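Local atomic coordinates of mandelate racemase/muconate lactonizing enzyme (PDB entry 4J3Z), a protein that belongs to the enolase superfamily and probably catalyses an isomerase-type reaction that begins with abstraction of a proton beside a carboxylate. Residues L38-Y42 / Y312-E317; A344-R349 / I367-I373. One frame throughout, in Å; residues are numbered along the deposited sequence.

Contact 1: residues L38-Y42 / Y312-E317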
# COMPACT_ATOMS: atom_id res chain seq x y z
N LEU D 38 -43.21 -17.07 -9.67
CA LEU D 38 -43.13 -16.69 -8.26
C LEU D 38 -41.79 -16.05 -7.92
O LEU D 38 -40.75 -16.44 -8.47
CB LEU D 38 -43.37 -17.90 -7.34
CG LEU D 38 -44.81 -18.33 -7.03
CD1 LEU D 38 -44.78 -19.52 -6.09
CD2 LEU D 38 -45.64 -17.20 -6.43
N GLY D 39 -41.83 -15.06 -7.04
CA GLY D 39 -40.63 -14.37 -6.56
C GLY D 39 -40.81 -13.90 -5.13
O GLY D 39 -41.94 -13.72 -4.67
N GLU D 40 -39.70 -13.71 -4.42
CA GLU D 40 -39.74 -13.31 -3.03
C GLU D 40 -38.83 -12.11 -2.74
O GLU D 40 -37.66 -12.08 -3.13
CB GLU D 40 -39.42 -14.50 -2.11
CG GLU D 40 -39.38 -14.15 -0.64
CD GLU D 40 -39.69 -15.32 0.28
OE1 GLU D 40 -39.74 -16.49 -0.17
OE2 GLU D 40 -39.89 -15.06 1.48
N VAL D 41 -39.40 -11.13 -2.03
CA VAL D 41 -38.73 -9.90 -1.66
C VAL D 41 -38.18 -10.02 -0.24
O VAL D 41 -38.87 -10.49 0.68
CB VAL D 41 -39.70 -8.69 -1.74
CG1 VAL D 41 -39.03 -7.40 -1.30
CG2 VAL D 41 -40.30 -8.56 -3.13
N TYR D 42 -36.94 -9.58 -0.06
CA TYR D 42 -36.32 -9.52 1.25
C TYR D 42 -35.99 -8.08 1.59
O TYR D 42 -34.97 -7.53 1.16
CB TYR D 42 -35.10 -10.43 1.31
CG TYR D 42 -34.66 -10.79 2.71
CD1 TYR D 42 -35.52 -11.48 3.58
CD2 TYR D 42 -33.41 -10.44 3.17
CE1 TYR D 42 -35.11 -11.80 4.87
CE2 TYR D 42 -32.99 -10.76 4.45
CZ TYR D 42 -33.84 -11.43 5.29
OH TYR D 42 -33.42 -11.74 6.56
N TYR D 312 -33.40 -16.47 5.61
CA TYR D 312 -34.31 -16.24 6.73
C TYR D 312 -35.62 -15.69 6.17
O TYR D 312 -36.04 -14.58 6.50
CB TYR D 312 -33.71 -15.31 7.78
CG TYR D 312 -34.52 -15.30 9.06
CD1 TYR D 312 -34.62 -16.45 9.84
CD2 TYR D 312 -35.17 -14.14 9.50
CE1 TYR D 312 -35.36 -16.45 11.01
CE2 TYR D 312 -35.91 -14.14 10.67
CZ TYR D 312 -36.00 -15.30 11.42
OH TYR D 312 -36.73 -15.30 12.59
N ALA D 313 -36.24 -16.49 5.32
CA ALA D 313 -37.43 -16.10 4.58
C ALA D 313 -38.16 -17.36 4.10
O ALA D 313 -37.98 -18.44 4.68
CB ALA D 313 -37.04 -15.21 3.40
N GLY D 314 -38.96 -17.23 3.06
CA GLY D 314 -39.83 -18.32 2.62
C GLY D 314 -39.29 -19.32 1.61
O GLY D 314 -38.11 -19.30 1.27
N PRO D 315 -40.18 -20.20 1.10
CA PRO D 315 -39.77 -21.28 0.22
C PRO D 315 -39.50 -20.84 -1.24
O PRO D 315 -38.96 -21.63 -2.03
CB PRO D 315 -40.95 -22.24 0.29
CG PRO D 315 -42.13 -21.37 0.56
CD PRO D 315 -41.63 -20.20 1.35
N VAL D 316 -39.86 -19.60 -1.58
CA VAL D 316 -39.55 -19.08 -2.91
C VAL D 316 -38.09 -18.64 -3.00
O VAL D 316 -37.35 -19.12 -3.87
CB VAL D 316 -40.53 -17.99 -3.39
CG1 VAL D 316 -40.14 -17.51 -4.78
CG2 VAL D 316 -41.96 -18.53 -3.43
N GLU D 317 -37.65 -17.76 -2.09
CA GLU D 317 -36.23 -17.41 -2.00
C GLU D 317 -35.34 -18.64 -1.78
O GLU D 317 -34.20 -18.68 -2.26
CB GLU D 317 -35.98 -16.37 -0.90
CG GLU D 317 -34.56 -15.81 -0.85
CD GLU D 317 -34.33 -14.85 0.31
OE1 GLU D 317 -34.33 -15.31 1.47
OE2 GLU D 317 -34.15 -13.63 0.07

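Contact 2: residues A344-R349 / I367-I373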
# COMPACT_ATOMS: atom_id res chain seq x y z
N ALA D 344 -45.95 -26.56 3.11
CA ALA D 344 -47.38 -26.38 2.88
C ALA D 344 -47.67 -25.21 1.95
O ALA D 344 -48.55 -25.30 1.08
CB ALA D 344 -48.12 -26.20 4.20
N LEU D 345 -46.94 -24.10 2.13
CA LEU D 345 -47.21 -22.86 1.39
C LEU D 345 -47.08 -23.04 -0.13
O LEU D 345 -47.86 -22.48 -0.89
CB LEU D 345 -46.36 -21.68 1.89
CG LEU D 345 -46.62 -20.28 1.29
CD1 LEU D 345 -48.11 -19.91 1.25
CD2 LEU D 345 -45.84 -19.20 2.01
N VAL D 346 -46.10 -23.83 -0.55
CA VAL D 346 -45.92 -24.17 -1.96
C VAL D 346 -46.02 -25.68 -2.17
O VAL D 346 -45.93 -26.45 -1.21
CB VAL D 346 -44.57 -23.65 -2.51
CG1 VAL D 346 -44.58 -22.12 -2.66
CG2 VAL D 346 -43.42 -24.09 -1.62
N THR D 347 -46.24 -26.11 -3.42
CA THR D 347 -45.94 -27.50 -3.79
C THR D 347 -44.75 -27.50 -4.76
O THR D 347 -44.75 -26.77 -5.76
CB THR D 347 -47.15 -28.26 -4.38
OG1 THR D 347 -47.43 -27.82 -5.71
CG2 THR D 347 -48.41 -28.10 -3.49
N GLY D 348 -43.72 -28.28 -4.45
CA GLY D 348 -42.52 -28.35 -5.28
C GLY D 348 -41.24 -27.94 -4.59
O GLY D 348 -40.14 -28.11 -5.12
N ARG D 349 -41.36 -27.38 -3.39
CA ARG D 349 -40.22 -26.97 -2.59
C ARG D 349 -39.10 -28.02 -2.60
O ARG D 349 -39.38 -29.21 -2.41
CB ARG D 349 -40.66 -26.72 -1.15
CG ARG D 349 -39.66 -25.94 -0.31
CD ARG D 349 -40.08 -25.92 1.15
NE ARG D 349 -39.84 -27.22 1.77
CZ ARG D 349 -38.71 -27.55 2.38
NH1 ARG D 349 -38.58 -28.76 2.91
NH2 ARG D 349 -37.71 -26.67 2.46
N ILE D 367 -41.80 -24.55 -8.28
CA ILE D 367 -42.69 -24.26 -7.15
C ILE D 367 -43.95 -23.52 -7.60
O ILE D 367 -43.88 -22.51 -8.30
CB ILE D 367 -41.97 -23.48 -6.02
CG1 ILE D 367 -41.24 -22.24 -6.57
CG2 ILE D 367 -40.99 -24.39 -5.29
CD1 ILE D 367 -40.71 -21.29 -5.51
N THR D 368 -45.10 -24.05 -7.20
CA THR D 368 -46.37 -23.36 -7.39
C THR D 368 -46.80 -22.88 -6.01
O THR D 368 -46.52 -23.54 -5.01
CB THR D 368 -47.42 -24.31 -8.01
OG1 THR D 368 -46.90 -24.87 -9.22
CG2 THR D 368 -48.71 -23.57 -8.35
N LEU D 369 -47.46 -21.73 -5.95
CA LEU D 369 -48.09 -21.28 -4.73
C LEU D 369 -49.44 -21.97 -4.58
O LEU D 369 -50.05 -22.36 -5.57
CB LEU D 369 -48.25 -19.76 -4.73
CG LEU D 369 -48.66 -19.09 -3.42
CD1 LEU D 369 -47.53 -19.08 -2.40
CD2 LEU D 369 -49.14 -17.68 -3.69
N ASN D 370 -49.89 -22.14 -3.33
CA ASN D 370 -51.22 -22.65 -3.02
C ASN D 370 -52.01 -21.52 -2.40
O ASN D 370 -51.77 -21.13 -1.25
CB ASN D 370 -51.16 -23.81 -2.02
CG ASN D 370 -50.15 -24.88 -2.41
OD1 ASN D 370 -50.10 -25.32 -3.56
ND2 ASN D 370 -49.35 -25.32 -1.44
N ASP D 371 -52.96 -20.98 -3.17
CA ASP D 371 -53.68 -19.77 -2.78
C ASP D 371 -54.36 -19.84 -1.40
O ASP D 371 -54.26 -18.89 -0.60
CB ASP D 371 -54.68 -19.38 -3.87
CG ASP D 371 -54.01 -18.64 -5.04
OD1 ASP D 371 -52.85 -18.20 -4.91
OD2 ASP D 371 -54.66 -18.51 -6.10
N ALA D 372 -55.02 -20.96 -1.11
CA ALA D 372 -55.76 -21.13 0.14
C ALA D 372 -54.86 -21.01 1.37
O ALA D 372 -55.21 -20.32 2.33
CB ALA D 372 -56.51 -22.46 0.13
N ILE D 373 -53.69 -21.65 1.33
CA ILE D 373 -52.68 -21.53 2.38
C ILE D 373 -52.18 -20.09 2.49
O ILE D 373 -52.14 -19.52 3.59
CB ILE D 373 -51.50 -22.50 2.13
CG1 ILE D 373 -51.98 -23.95 2.13
CG2 ILE D 373 -50.39 -22.31 3.17
CD1 ILE D 373 -52.70 -24.38 3.40
O HOH W 1 -46.14 -27.23 -8.66

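Contact 1: residues L38-Y42 / Y312-E317
The strand carrying Leu38-Glu40 runs across the start of a helix, with Glu40 and Glu317 closest in the backbone, 5.5 Å between their CA atoms; Gly314 is the N-cap and Pro315 the first helical residue. Glu40 reaches into this turn. With CG anti to the backbone N (chi1 177°) and the chain extended beyond it, its carboxylate accepts two backbone N-H groups: Gly314 N meets Glu40 OE2 on its syn side, though 31° out of the carboxylate plane, at 2.8 Å, and Glu317 N points almost straight at OE1, 3.1 Å away, from above that plane. Buried at the N-terminus of a helix, the carboxylate is probably stabilised by the helix dipole. Replacing Glu40 by an alanine removes the carboxylate and is likely to leave the N-H groups of Gly314 and Glu317 without their acceptor. Val316 places CG1 against Gly39 CA (3.6 Å), while its CG2 meets Leu38 CD1. Beyond Glu40, Tyr42 brings its CE1 to 3.4 Å from Tyr312 O and its CD1 to the methyl of Ala313. Strand 36-41, an outer strand of the three-stranded sheet of the N-terminal domain, thus meets helix 315-327 of the barrel domain, with Glu40 also touching Trp24 and Leu26 of strand 24-31.

Contact 2: residues A344-R349 / I367-I373
Val346-Thr347 and Thr368-Leu369 form a small two-stranded antiparallel sheet in the C-terminal part of the enolase-type fold, between the end of helix 340-345 and the start of helix 371-376. Thr347 and Thr368 are its hydrogen-bonded pair: Thr347 N donates to Thr368 O at 3.0 Å, and Thr368 N returns the bond to Thr347 O. Their side chains lie side by side on the same face, pointing the same way. Val346 and Leu369 make the non-hydrogen-bonded pair, with side chains diverging at the base, yet Leu369 bends its CD1 back to 3.8 Å from Leu345 CD1.

In Leu345 chi1 of -175° swings CG away from the backbone N, and chi2 of 48° then turns CD1 to Leu369 CD1 and Ile373 CG2, although its CB points away from the opposite segment. Ile367 turns the CG2 branch to the backbone of Gly348 and Arg349, 3.6 Å from Arg349 N. The backbone of Gly348 has a positive phi, and a CB there would come tight against Ile367 CA. Leu345 and Leu369 also rest on Leu26 of strand 24-31, while Arg349 leads away to salt bridges with Glu338 and Glu343.

Asn370, at the N-cap position of the second helix, ties that helix back to the first. Its main-chain N bonds to Leu345 O, and OD1 lies 3.3 Å from the CG2 methyl of Thr347. On the other branch of the amide, ND2 donates to Ala344 O at 2.6 Å through a bent bond (133° at the hydrogen), with the acceptor lying in the amide plane.

How the contacts relate
Contact 1 is buried near the middle of the chain and joins distant parts of the sequence across the interface of the two domains; contact 2, farther out and partly exposed, closes a short excursion within the C-terminal region. Their chemistry differs accordingly: a buried carboxylate serves backbone N-H groups in contact 1, whereas contact 2 relies on main-chain pairing, a side-chain amide and a water shared by two threonines. The two nevertheless touch, their centres about 12 Å apart. Leu38 CD1 packs 3.5 Å from Leu369 N, Pro315 CB lies 3.6 Å from Val346 CG2, and Ile367 CD1 reaches Val316 CA. The start of helix 315-327 belongs to contact 1 and packs on contact 2, and strand 24-31 lies against both.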